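Local atomic coordinates of ralf, proline/betaine transporter (Legionella pneumophila, PDB entry 4D7Q), a protein that probably acts as a guanine-nucleotide exchange factor, here as an engineered chimera of a Legionella Sec7 domain and the capping domain of Rickettsia RalF. Residues G208-N213 with V330-A335; K220-L225 with A324-K329; N244-I249 with K271-G276; V282-I287 with E295-I300. The protein carries 2 engineered substitutions. One frame throughout, in Å; residues are numbered along the deposited sequence.

All four contacts lie in the Rickettsia-derived capping domain, and three of them belong to its six-stranded antiparallel sheet. Interactions 1 and 4 meet where neighbouring strands 208-214 and 297-303 pair: Ile211 N lies 3.0 Å from Ile299 O, a probable hydrogen bond. Interaction 2 packs helix 220-230 and the end of helix 313-325 against this region, with Phe326 CE2 3.6 Å from Ile299 CD1 and Ile211 CD1 3.8 Å from Phe326 CB. Interaction 3 stands apart at the far edge strand, its centre about 23 Å from that of interaction 1 and about 26 Å from that of interaction 4. Along the chain, interactions 2, 3 and 4 are all nested within the loop that interaction 1 closes.

Interaction 1: G208-N213 with V330-A335; sequences GYQINN and VTSIKA
Gly208, Tyr209 and Gln210 pair with Lys334, Ile333 and Ser332 as antiparallel strands, their axes 4.8 Å apart at closest approach and their directions 160° apart. Gly208 and Lys334 exchange two backbone bonds, Gly208 N to Lys334 O at 2.8 Å and Lys334 N to Gly208 O at 2.8 Å, and Gln210 N follows with 3.1 Å to Ser332 O. Gln210 O then takes Thr331 N at 2.9 Å and, weakly, Ser332 N. Thr331 and Ser332 thus both face Gln210, a classic beta bulge at the start of strand 332-334, an outermost strand of the six-stranded sheet of the capping domain.

On one face Tyr209 and Ile333 lie side by side and point the same way, with Tyr209 CE1 4.0 Å from Ile333 CG2. Val330 CG2 comes in at the edge of the Tyr209 ring, whose hydroxyl bonds to Leu344 O of helix 341-351. On the other face Gln210 CB rests on Ser332 OG, and a water links that hydroxyl to Gly208 O. Gln210 runs out extended, CG anti to the backbone N (chi1 -171°), and its NE2 gives a nearly straight bond of 2.7 Å to a lone pair of Asn212 OD1, which helps to fix both amides. The methyl Thr331 CG2 sits 3.3 Å from Asn212 N, a buried donor that has no hydrogen-bond partner.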
loop_
_atom_site.group_PDB
_atom_site.type_symbol
_atom_site.label_atom_id
_atom_site.label_comp_id
_atom_site.label_asym_id
_atom_site.label_seq_id
_atom_site.Cartn_x
_atom_site.Cartn_y
_atom_site.Cartn_z
ATOM N N GLY A 208 0.261 -10.270 6.835
ATOM C CA GLY A 208 1.407 -11.147 6.995
ATOM C C GLY A 208 2.196 -10.817 8.239
ATOM O O GLY A 208 1.631 -10.377 9.243
ATOM N N TYR A 209 3.514 -11.019 8.167
ATOM C CA TYR A 209 4.429 -10.782 9.282
ATOM C C TYR A 209 5.173 -9.473 9.120
ATOM O O TYR A 209 5.692 -9.178 8.034
ATOM C CB TYR A 209 5.430 -11.921 9.388
ATOM C CG TYR A 209 4.804 -13.293 9.443
ATOM C CD1 TYR A 209 4.239 -13.777 10.623
ATOM C CD2 TYR A 209 4.862 -14.151 8.343
ATOM C CE1 TYR A 209 3.715 -15.068 10.694
ATOM C CE2 TYR A 209 4.333 -15.437 8.400
ATOM C CZ TYR A 209 3.782 -15.901 9.583
ATOM O OH TYR A 209 3.271 -17.178 9.617
ATOM N N GLN A 210 5.199 -8.681 10.189
ATOM C CA GLN A 210 5.843 -7.371 10.157
ATOM C C GLN A 210 6.791 -7.229 11.320
ATOM O O GLN A 210 6.472 -7.638 12.428
ATOM C CB GLN A 210 4.805 -6.239 10.165
ATOM C CG GLN A 210 5.401 -4.831 9.923
ATOM C CD GLN A 210 4.340 -3.782 9.699
ATOM O OE1 GLN A 210 3.317 -4.031 9.074
ATOM N NE2 GLN A 210 4.584 -2.568 10.160
ATOM N N ILE A 211 7.972 -6.673 11.049
ATOM C CA ILE A 211 8.980 -6.400 12.066
ATOM C C ILE A 211 9.345 -4.923 11.954
ATOM O O ILE A 211 10.005 -4.517 10.984
ATOM C CB ILE A 211 10.224 -7.327 12.031
ATOM C CG1 ILE A 211 9.865 -8.823 11.768
ATOM C CG2 ILE A 211 11.027 -7.139 13.339
ATOM C CD1 ILE A 211 11.112 -9.813 11.677
ATOM N N ASN A 212 8.872 -4.116 12.924
ATOM C CA ASN A 212 9.161 -2.684 12.960
ATOM C C ASN A 212 10.437 -2.436 13.712
ATOM O O ASN A 212 10.848 -3.283 14.495
ATOM C CB ASN A 212 8.061 -1.925 13.687
ATOM C CG ASN A 212 6.772 -1.878 12.953
ATOM O OD1 ASN A 212 6.729 -1.933 11.719
ATOM N ND2 ASN A 212 5.705 -1.710 13.708
ATOM N N ASN A 213 11.038 -1.252 13.508
ATOM C CA ASN A 213 12.238 -0.779 14.209
ATOM C C ASN A 213 13.386 -1.783 14.119
ATOM O O ASN A 213 14.116 -1.994 15.094
ATOM C CB ASN A 213 11.903 -0.389 15.681
ATOM C CG ASN A 213 10.641 0.446 15.820
ATOM O OD1 ASN A 213 10.533 1.554 15.298
ATOM N ND2 ASN A 213 9.640 -0.083 16.503
ATOM N N VAL A 330 8.720 -10.813 15.808
ATOM C CA VAL A 330 7.733 -10.129 14.996
ATOM C C VAL A 330 6.910 -9.123 15.836
ATOM O O VAL A 330 6.548 -9.445 16.935
ATOM C CB VAL A 330 6.888 -11.217 14.274
ATOM C CG1 VAL A 330 5.999 -11.959 15.223
ATOM C CG2 VAL A 330 6.081 -10.694 13.151
ATOM N N THR A 331 6.629 -7.922 15.329
ATOM C CA THR A 331 5.877 -6.889 16.033
ATOM C C THR A 331 4.377 -7.070 15.828
ATOM O O THR A 331 3.571 -6.628 16.646
ATOM C CB THR A 331 6.282 -5.479 15.566
ATOM O OG1 THR A 331 5.557 -4.498 16.318
ATOM C CG2 THR A 331 5.984 -5.301 14.086
ATOM N N SER A 332 4.010 -7.726 14.732
ATOM C CA SER A 332 2.606 -7.971 14.420
ATOM C C SER A 332 2.463 -9.097 13.419
ATOM O O SER A 332 3.317 -9.285 12.551
ATOM C CB SER A 332 1.930 -6.713 13.873
ATOM O OG SER A 332 2.413 -6.430 12.571
ATOM N N ILE A 333 1.371 -9.840 13.555
ATOM C CA ILE A 333 0.967 -10.919 12.664
ATOM C C ILE A 333 -0.417 -10.518 12.212
ATOM O O ILE A 333 -1.264 -10.241 13.062
ATOM C CB ILE A 333 0.978 -12.308 13.354
ATOM C CG1 ILE A 333 2.392 -12.618 13.954
ATOM C CG2 ILE A 333 0.522 -13.372 12.333
ATOM C CD1 ILE A 333 2.614 -14.022 14.636
ATOM N N LYS A 334 -0.645 -10.423 10.888
ATOM C CA LYS A 334 -1.950 -10.013 10.382
ATOM C C LYS A 334 -2.438 -10.979 9.336
ATOM O O LYS A 334 -1.621 -11.475 8.564
ATOM C CB LYS A 334 -1.879 -8.580 9.816
ATOM C CG LYS A 334 -3.230 -7.913 9.589
ATOM C CD LYS A 334 -3.037 -6.490 9.120
ATOM C CE LYS A 334 -4.291 -5.678 9.254
ATOM N NZ LYS A 334 -4.060 -4.270 8.842
ATOM N N ALA A 335 -3.767 -11.247 9.293
ATOM C CA ALA A 335 -4.342 -12.151 8.280
ATOM C C ALA A 335 -3.991 -11.684 6.877
ATOM O O ALA A 335 -3.874 -10.484 6.638
ATOM C CB ALA A 335 -5.864 -12.205 8.415
HETATM O O HOH W 1 1.615 -7.771 10.375
HETATM O O HOH W 2 6.344 -1.276 16.576
#

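Interaction 2: K220-L225 with A324-K329; sequences KTFKQL and ASFETK
Thr221 and Lys220, in the first turn of helix 220-230, are hydrogen-bonded to Ser325 and Glu327 in the chain leaving helix 313-325. Thr221 OG1 donates to Ser325 O over 2.6 Å, reaching it tilted out of the carbonyl plane. Lys220 N bonds to Glu327 OE1 at 2.9 Å, the N-H well aligned (161°) but meeting the oxygen from above the carboxylate plane. A carboxylate at the N-terminal end of a helix is probably favoured by the helix dipole. The charged ends of the two residues do not pair, since Lys220 NZ stays 6.4 Å from Glu327 OE2; instead Lys220 CB lies alongside the carboxylate, 3.4 Å from Glu327 OE2.

The aromatic contact is a CH-pi interaction. Thr221 holds its methyl anti to the backbone N, which sends OG1 to Ser325 O while CG2 goes over one face of the Phe326 ring, 3.9 Å from the ring centroid and 19° off its normal. A single threonine therefore serves both the polar and the apolar side.

Two purely apolar contacts complete the packing of Phe326 against the helix. Leu225 CD2 meets Phe326 CZ at the ring edge, 4.0 Å away, and Phe222 CB lies 4.2 Å from Phe326 CD1.

Asp219, just before the helix, accepts from Phe222 N and Glu327 N, and Arg352 takes the carbonyls of Ala324, Phe326 and Glu327. Phe222 and Phe326 both press on Ile214 of strand 208-214 and Ile299 of strand 297-303, so helix 220-230 and the segment after helix 313-325 pack together on the sheet.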
loop_
_atom_site.group_PDB
_atom_site.type_symbol
_atom_site.label_atom_id
_atom_site.label_comp_id
_atom_site.label_asym_id
_atom_site.label_seq_id
_atom_site.Cartn_x
_atom_site.Cartn_y
_atom_site.Cartn_z
ATOM N N LYS A 220 21.150 -9.690 13.375
ATOM C CA LYS A 220 22.197 -10.319 12.544
ATOM C C LYS A 220 21.705 -10.728 11.164
ATOM O O LYS A 220 22.458 -10.587 10.192
ATOM C CB LYS A 220 22.897 -11.495 13.260
ATOM C CG LYS A 220 24.237 -11.886 12.628
ATOM C CD LYS A 220 24.961 -12.998 13.402
ATOM C CE LYS A 220 24.848 -14.362 12.756
ATOM N NZ LYS A 220 25.713 -14.490 11.554
ATOM N N THR A 221 20.447 -11.208 11.064
ATOM C CA THR A 221 19.844 -11.574 9.776
ATOM C C THR A 221 19.605 -10.318 8.920
ATOM O O THR A 221 19.894 -10.323 7.718
ATOM C CB THR A 221 18.567 -12.404 9.970
ATOM O OG1 THR A 221 18.813 -13.398 10.963
ATOM C CG2 THR A 221 18.108 -13.081 8.670
ATOM N N PHE A 222 19.084 -9.247 9.538
ATOM C CA PHE A 222 18.871 -8.000 8.813
ATOM C C PHE A 222 20.212 -7.360 8.439
ATOM O O PHE A 222 20.334 -6.846 7.321
ATOM C CB PHE A 222 17.992 -7.024 9.594
ATOM C CG PHE A 222 17.586 -5.810 8.792
ATOM C CD1 PHE A 222 16.611 -5.902 7.803
ATOM C CD2 PHE A 222 18.158 -4.568 9.043
ATOM C CE1 PHE A 222 16.220 -4.774 7.081
ATOM C CE2 PHE A 222 17.762 -3.437 8.320
ATOM C CZ PHE A 222 16.801 -3.545 7.342
ATOM N N LYS A 223 21.226 -7.426 9.351
ATOM C CA LYS A 223 22.581 -6.906 9.094
ATOM C C LYS A 223 23.129 -7.499 7.786
ATOM O O LYS A 223 23.597 -6.763 6.922
ATOM C CB LYS A 223 23.536 -7.244 10.253
ATOM C CG LYS A 223 24.969 -6.736 10.024
ATOM C CD LYS A 223 26.018 -7.556 10.762
ATOM C CE LYS A 223 26.336 -7.012 12.133
ATOM N NZ LYS A 223 27.262 -7.904 12.876
ATOM N N GLN A 224 23.033 -8.831 7.647
ATOM C CA GLN A 224 23.508 -9.574 6.486
ATOM C C GLN A 224 22.705 -9.236 5.228
ATOM O O GLN A 224 23.300 -8.916 4.197
ATOM C CB GLN A 224 23.509 -11.076 6.781
ATOM C CG GLN A 224 24.578 -11.472 7.791
ATOM C CD GLN A 224 24.553 -12.942 8.065
ATOM O OE1 GLN A 224 23.802 -13.430 8.911
ATOM N NE2 GLN A 224 25.352 -13.684 7.324
ATOM N N LEU A 225 21.364 -9.242 5.331
ATOM C CA LEU A 225 20.487 -8.900 4.216
ATOM C C LEU A 225 20.784 -7.500 3.699
ATOM O O LEU A 225 21.011 -7.331 2.503
ATOM C CB LEU A 225 19.002 -9.054 4.611
ATOM C CG LEU A 225 17.953 -8.629 3.578
ATOM C CD1 LEU A 225 18.063 -9.444 2.280
ATOM C CD2 LEU A 225 16.565 -8.721 4.158
ATOM N N ALA A 324 10.922 -16.190 11.248
ATOM C CA ALA A 324 11.548 -16.706 12.472
ATOM C C ALA A 324 13.081 -16.698 12.402
ATOM O O ALA A 324 13.731 -16.785 13.439
ATOM C CB ALA A 324 11.022 -18.097 12.786
ATOM N N SER A 325 13.645 -16.546 11.186
ATOM C CA SER A 325 15.082 -16.478 10.926
ATOM C C SER A 325 15.676 -15.136 11.342
ATOM O O SER A 325 16.875 -15.057 11.595
ATOM C CB SER A 325 15.378 -16.759 9.458
ATOM O OG SER A 325 15.197 -18.129 9.150
ATOM N N PHE A 326 14.865 -14.078 11.383
ATOM C CA PHE A 326 15.352 -12.786 11.837
ATOM C C PHE A 326 15.469 -12.872 13.350
ATOM O O PHE A 326 14.655 -13.540 13.988
ATOM C CB PHE A 326 14.435 -11.627 11.364
ATOM C CG PHE A 326 14.569 -11.346 9.875
ATOM C CD1 PHE A 326 15.544 -10.474 9.397
ATOM C CD2 PHE A 326 13.761 -12.001 8.949
ATOM C CE1 PHE A 326 15.693 -10.242 8.024
ATOM C CE2 PHE A 326 13.916 -11.775 7.567
ATOM C CZ PHE A 326 14.873 -10.891 7.116
ATOM N N GLU A 327 16.524 -12.282 13.922
ATOM C CA GLU A 327 16.740 -12.312 15.376
ATOM C C GLU A 327 15.622 -11.609 16.133
ATOM O O GLU A 327 15.213 -12.079 17.193
ATOM C CB GLU A 327 18.081 -11.669 15.735
ATOM C CG GLU A 327 19.280 -12.551 15.445
ATOM C CD GLU A 327 20.602 -11.969 15.909
ATOM O OE1 GLU A 327 20.682 -10.734 16.093
ATOM O OE2 GLU A 327 21.564 -12.753 16.077
ATOM N N THR A 328 15.116 -10.505 15.577
ATOM C CA THR A 328 14.035 -9.716 16.172
ATOM C C THR A 328 12.713 -10.459 16.098
ATOM O O THR A 328 12.315 -10.936 15.020
ATOM C CB THR A 328 13.911 -8.354 15.480
ATOM O OG1 THR A 328 15.210 -7.829 15.193
ATOM C CG2 THR A 328 13.098 -7.350 16.299
ATOM N N LYS A 329 12.008 -10.539 17.237
ATOM C CA LYS A 329 10.681 -11.148 17.220
ATOM C C LYS A 329 9.724 -10.227 16.423
ATOM O O LYS A 329 9.943 -9.010 16.338
ATOM C CB LYS A 329 10.160 -11.491 18.637
ATOM C CG LYS A 329 9.770 -10.300 19.504
ATOM C CD LYS A 329 9.035 -10.743 20.777
ATOM C CE LYS A 329 8.736 -9.577 21.695
ATOM N NZ LYS A 329 8.021 -10.004 22.930
#

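Interaction 3: N244-I249 with K271-G276; sequences NNNLTI and KDEKSG
Thr248 and Lys271 form the antiparallel bridge at the start of strand 248-252, one edge of the capping-domain sheet, beside the Asx turn that leads out of strand 264-271. Thr248 N gives a nearly straight bond of 2.8 Å to Lys271 O, almost along the C=O axis, and Lys271 N returns one of 3.1 Å to Thr248 O. Leu247 CA also approaches Lys271 O in a CA-H...O contact at 3.4 Å.

Beyond the bridge the bond is to a side chain. Glu273 reaches across with its chain extended beyond CG, and its OE2 accepts from Asn246 N at 2.8 Å. The donor stands above the carboxylate plane, 60° out of it, with the amide of Asn246 beside the same group and its plane turned 57° from that of the carboxylate. Chi1 of Glu273 is 11°, close to eclipsed, so this reach may carry some torsional cost. Leu247 CD2 packs on Asp272 CB at 3.7 Å.

Asp272 holds the turn itself. Its OD1 accepts Lys274 N at 3.0 Å and Gly276 N at 2.9 Å from opposite faces of the carboxylate, while Asp272 N bonds to Gly276 O. Three bonds from one residue thus brace the connection between strands 264-271 and 277-283.

The other oxygen, Asp272 OD2, is bonded to Gln314 of helix 313-325, whose Leu318 also touches Asp272. The turn thus meets that helix through Asp272, while Leu247 packs on Ile270 of strand 264-271 and on the loop residues Asn237 and Leu242.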
loop_
_atom_site.group_PDB
_atom_site.type_symbol
_atom_site.label_atom_id
_atom_site.label_comp_id
_atom_site.label_asym_id
_atom_site.label_seq_id
_atom_site.Cartn_x
_atom_site.Cartn_y
_atom_site.Cartn_z
ATOM N N ASN A 244 19.482 -25.808 5.753
ATOM C CA ASN A 244 19.544 -27.073 5.024
ATOM C C ASN A 244 18.718 -26.987 3.746
ATOM O O ASN A 244 18.605 -27.987 3.034
ATOM C CB ASN A 244 19.051 -28.242 5.898
ATOM C CG ASN A 244 20.094 -28.726 6.874
ATOM O OD1 ASN A 244 21.135 -29.271 6.487
ATOM N ND2 ASN A 244 19.846 -28.520 8.160
ATOM N N ASN A 245 18.112 -25.800 3.476
ATOM C CA ASN A 245 17.269 -25.569 2.308
ATOM C C ASN A 245 18.057 -24.934 1.184
ATOM O O ASN A 245 18.823 -23.994 1.416
ATOM C CB ASN A 245 16.061 -24.665 2.653
ATOM C CG ASN A 245 14.938 -25.371 3.395
ATOM O OD1 ASN A 245 13.808 -25.473 2.904
ATOM N ND2 ASN A 245 15.213 -25.853 4.604
ATOM N N ASN A 246 17.821 -25.404 -0.039
ATOM C CA ASN A 246 18.437 -24.859 -1.241
ATOM C C ASN A 246 17.418 -23.901 -1.878
ATOM O O ASN A 246 16.513 -24.312 -2.612
ATOM C CB ASN A 246 18.907 -25.990 -2.168
ATOM C CG ASN A 246 19.915 -26.900 -1.501
ATOM O OD1 ASN A 246 20.778 -26.461 -0.728
ATOM N ND2 ASN A 246 19.830 -28.189 -1.783
ATOM N N LEU A 247 17.553 -22.636 -1.516
ATOM C CA LEU A 247 16.697 -21.562 -1.964
ATOM C C LEU A 247 17.109 -20.927 -3.276
ATOM O O LEU A 247 18.236 -20.935 -3.657
ATOM C CB LEU A 247 16.584 -20.474 -0.899
ATOM C CG LEU A 247 16.117 -20.845 0.484
ATOM C CD1 LEU A 247 16.248 -19.708 1.455
ATOM C CD2 LEU A 247 14.732 -21.452 0.500
ATOM N N THR A 248 16.125 -20.356 -3.935
ATOM C CA THR A 248 16.294 -19.532 -5.099
ATOM C C THR A 248 15.898 -18.096 -4.717
ATOM O O THR A 248 14.779 -17.842 -4.398
ATOM C CB THR A 248 15.427 -20.100 -6.221
ATOM O OG1 THR A 248 15.964 -21.347 -6.617
ATOM C CG2 THR A 248 15.361 -19.214 -7.350
ATOM N N ILE A 249 16.846 -17.172 -4.730
ATOM C CA ILE A 249 16.608 -15.836 -4.246
ATOM C C ILE A 249 16.843 -14.782 -5.339
ATOM O O ILE A 249 17.859 -14.761 -5.988
ATOM C CB ILE A 249 17.402 -15.518 -2.966
ATOM C CG1 ILE A 249 17.230 -16.632 -1.942
ATOM C CG2 ILE A 249 16.944 -14.186 -2.402
ATOM C CD1 ILE A 249 18.102 -16.574 -0.736
ATOM N N LYS A 271 12.131 -18.665 -3.062
ATOM C CA LYS A 271 11.485 -19.905 -3.443
ATOM C C LYS A 271 12.300 -21.078 -2.952
ATOM O O LYS A 271 13.526 -21.078 -3.102
ATOM C CB LYS A 271 11.247 -19.975 -4.971
ATOM C CG LYS A 271 10.222 -18.933 -5.451
ATOM C CD LYS A 271 10.072 -18.875 -6.956
ATOM C CE LYS A 271 9.116 -17.771 -7.348
ATOM N NZ LYS A 271 9.353 -17.283 -8.737
ATOM N N ASP A 272 11.637 -22.055 -2.358
ATOM C CA ASP A 272 12.298 -23.278 -1.954
ATOM C C ASP A 272 12.120 -24.421 -2.937
ATOM O O ASP A 272 11.601 -24.233 -3.998
ATOM C CB ASP A 272 11.942 -23.692 -0.533
ATOM C CG ASP A 272 10.482 -24.016 -0.339
ATOM O OD1 ASP A 272 9.821 -24.526 -1.230
ATOM O OD2 ASP A 272 9.990 -23.746 0.743
ATOM N N GLU A 273 12.585 -25.602 -2.555
ATOM C CA GLU A 273 12.572 -26.785 -3.421
ATOM C C GLU A 273 11.181 -27.464 -3.517
ATOM O O GLU A 273 10.950 -28.272 -4.364
ATOM C CB GLU A 273 13.685 -27.784 -3.002
ATOM C CG GLU A 273 14.378 -27.493 -1.672
ATOM C CD GLU A 273 15.839 -27.944 -1.581
ATOM O OE1 GLU A 273 16.393 -28.495 -2.568
ATOM O OE2 GLU A 273 16.435 -27.770 -0.504
ATOM N N LYS A 274 10.263 -27.088 -2.642
ATOM C CA LYS A 274 8.916 -27.634 -2.593
ATOM C C LYS A 274 7.811 -26.677 -3.054
ATOM O O LYS A 274 6.686 -26.747 -2.625
ATOM C CB LYS A 274 8.625 -28.102 -1.183
ATOM C CG LYS A 274 9.692 -29.005 -0.605
ATOM C CD LYS A 274 10.068 -30.129 -1.547
ATOM C CE LYS A 274 8.869 -30.759 -2.199
ATOM N NZ LYS A 274 9.154 -32.152 -2.544
ATOM N N SER A 275 8.188 -25.798 -3.944
ATOM C CA SER A 275 7.330 -24.803 -4.597
ATOM C C SER A 275 6.826 -23.662 -3.699
ATOM O O SER A 275 6.021 -22.833 -4.145
ATOM C CB SER A 275 6.220 -25.455 -5.430
ATOM O OG SER A 275 6.768 -26.096 -6.572
ATOM N N GLY A 276 7.335 -23.603 -2.466
ATOM C CA GLY A 276 7.021 -22.531 -1.533
ATOM C C GLY A 276 7.576 -21.219 -2.049
ATOM O O GLY A 276 8.693 -21.190 -2.578
#

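Interaction 4: V282-I287 with E295-I300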
loop_
_atom_site.group_PDB
_atom_site.type_symbol
_atom_site.label_atom_id
_atom_site.label_comp_id
_atom_site.label_asym_id
_atom_site.label_seq_id
_atom_site.Cartn_x
_atom_site.Cartn_y
_atom_site.Cartn_z
ATOM N N VAL A 282 11.387 -4.713 2.024
ATOM C CA VAL A 282 12.407 -3.978 2.786
ATOM C C VAL A 282 12.156 -2.458 2.674
ATOM O O VAL A 282 12.115 -1.911 1.567
ATOM C CB VAL A 282 13.864 -4.338 2.347
ATOM C CG1 VAL A 282 14.907 -3.491 3.112
ATOM C CG2 VAL A 282 14.154 -5.841 2.528
ATOM N N TYR A 283 12.065 -1.798 3.837
ATOM C CA TYR A 283 11.875 -0.355 3.995
ATOM C C TYR A 283 12.918 0.216 4.884
ATOM O O TYR A 283 13.149 -0.292 5.982
ATOM C CB TYR A 283 10.512 -0.036 4.624
ATOM C CG TYR A 283 9.349 -0.490 3.784
ATOM C CD1 TYR A 283 8.903 -1.813 3.829
ATOM C CD2 TYR A 283 8.702 0.390 2.923
ATOM C CE1 TYR A 283 7.862 -2.249 3.020
ATOM C CE2 TYR A 283 7.628 -0.026 2.147
ATOM C CZ TYR A 283 7.204 -1.343 2.208
ATOM O OH TYR A 283 6.174 -1.759 1.410
ATOM N N LYS A 284 13.545 1.284 4.435
ATOM C CA LYS A 284 14.544 1.980 5.243
ATOM C C LYS A 284 14.302 3.496 5.087
ATOM O O LYS A 284 13.961 3.923 3.967
ATOM C CB LYS A 284 15.981 1.610 4.816
ATOM C CG LYS A 284 16.375 0.145 5.080
ATOM C CD LYS A 284 17.885 -0.080 5.108
ATOM C CE LYS A 284 18.538 0.127 3.762
ATOM N NZ LYS A 284 19.993 0.412 3.895
ATOM N N PRO A 285 14.433 4.299 6.179
ATOM C CA PRO A 285 14.261 5.769 6.058
ATOM C C PRO A 285 14.984 6.351 4.848
ATOM O O PRO A 285 16.149 6.048 4.600
ATOM C CB PRO A 285 14.832 6.308 7.383
ATOM C CG PRO A 285 14.557 5.211 8.336
ATOM C CD PRO A 285 14.809 3.934 7.564
ATOM N N SER A 286 14.247 7.120 4.070
ATOM C CA SER A 286 14.738 7.702 2.857
ATOM C C SER A 286 14.455 9.209 2.804
ATOM O O SER A 286 13.828 9.736 3.651
ATOM C CB SER A 286 14.091 6.998 1.670
ATOM O OG SER A 286 14.498 5.675 1.594
ATOM N N ILE A 287 14.929 9.867 1.771
ATOM C CA ILE A 287 14.802 11.292 1.666
ATOM C C ILE A 287 13.376 11.844 1.850
ATOM O O ILE A 287 13.196 12.737 2.589
ATOM C CB ILE A 287 15.498 11.869 0.420
ATOM C CG1 ILE A 287 15.611 13.390 0.535
ATOM C CG2 ILE A 287 14.801 11.443 -0.850
ATOM C CD1 ILE A 287 16.440 14.063 -0.509
ATOM N N GLU A 295 10.509 7.242 11.321
ATOM C CA GLU A 295 11.964 7.340 11.406
ATOM C C GLU A 295 12.735 6.031 11.423
ATOM O O GLU A 295 13.967 6.064 11.403
ATOM C CB GLU A 295 12.361 8.221 12.606
ATOM C CG GLU A 295 11.794 9.636 12.562
ATOM C CD GLU A 295 12.167 10.543 13.723
ATOM O OE1 GLU A 295 12.366 10.046 14.856
ATOM O OE2 GLU A 295 12.237 11.770 13.496
ATOM N N LYS A 296 12.039 4.892 11.467
ATOM C CA LYS A 296 12.710 3.586 11.551
ATOM C C LYS A 296 12.466 2.662 10.373
ATOM O O LYS A 296 11.557 2.880 9.579
ATOM C CB LYS A 296 12.354 2.876 12.878
ATOM C CG LYS A 296 12.600 3.714 14.148
ATOM C CD LYS A 296 14.071 3.792 14.588
ATOM C CE LYS A 296 14.248 4.512 15.912
ATOM N NZ LYS A 296 14.002 5.983 15.811
ATOM N N SER A 297 13.303 1.637 10.258
ATOM C CA SER A 297 13.223 0.622 9.217
ATOM C C SER A 297 12.171 -0.425 9.590
ATOM O O SER A 297 11.813 -0.573 10.762
ATOM C CB SER A 297 14.575 -0.051 9.040
ATOM O OG SER A 297 15.480 0.797 8.353
ATOM N N LYS A 298 11.658 -1.128 8.575
ATOM C CA LYS A 298 10.690 -2.196 8.752
ATOM C C LYS A 298 10.787 -3.212 7.609
ATOM O O LYS A 298 11.248 -2.895 6.498
ATOM C CB LYS A 298 9.238 -1.639 8.931
ATOM C CG LYS A 298 8.463 -1.447 7.616
ATOM C CD LYS A 298 7.019 -1.003 7.801
ATOM C CE LYS A 298 6.522 -0.433 6.477
ATOM N NZ LYS A 298 5.112 0.015 6.577
ATOM N N ILE A 299 10.383 -4.449 7.913
ATOM C CA ILE A 299 10.289 -5.538 6.956
ATOM C C ILE A 299 8.906 -6.166 7.035
ATOM O O ILE A 299 8.341 -6.293 8.129
ATOM C CB ILE A 299 11.449 -6.578 6.992
ATOM C CG1 ILE A 299 11.557 -7.284 8.352
ATOM C CG2 ILE A 299 12.795 -5.968 6.529
ATOM C CD1 ILE A 299 12.291 -8.666 8.271
ATOM N N ILE A 300 8.356 -6.522 5.870
ATOM C CA ILE A 300 7.057 -7.189 5.760
ATOM C C ILE A 300 7.271 -8.510 5.004
ATOM O O ILE A 300 7.728 -8.505 3.848
ATOM C CB ILE A 300 5.958 -6.291 5.118
ATOM C CG1 ILE A 300 5.692 -5.007 5.989
ATOM C CG2 ILE A 300 4.648 -7.095 4.900
ATOM C CD1 ILE A 300 4.904 -3.867 5.263
#
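Lys298 lies beside Tyr283, the two side chains pointing the same way, and can be followed outward atom by atom. Its CB is 3.6 Å from Ile211 O of the next strand. CG stands between the backbone N and the carbonyl carbon (chi1 89°), which brings it to 3.8 Å from Tyr283 CD1. CD lies by the amide of Gln210. CE passes over one face of the phenol, 3.9 Å from the Tyr283 ring centroid, in a CH-pi contact offset toward the rim. NZ stands almost on the ring normal (2° off), 4.9 Å from the same centroid, a cation-pi contact; its hydrogen bond goes to Gly108 O of the Sec7 part of the chimera.

The backbones beneath are joined by Tyr283 N to Lys298 O at 3.0 Å and Lys298 N to Tyr283 O at 3.1 Å, an antiparallel hydrogen-bonded pair. Ile300 CD1 adds an apolar touch at Tyr283 CE1. Past the strand end Pro285 CG abuts Glu295 O at 3.2 Å. On the opposite face Val282 CG2 meets Ile299 CG2, 4.2 Å apart.

The pair sits inside the sheet, with strand 264-271 bonded to Val282 and strand 208-214 to Ile299. Helix 220-230 covers the Val282 face through Leu225 and Leu229, whereas Leu293 of helix 290-293 touches both Tyr283 and Lys298.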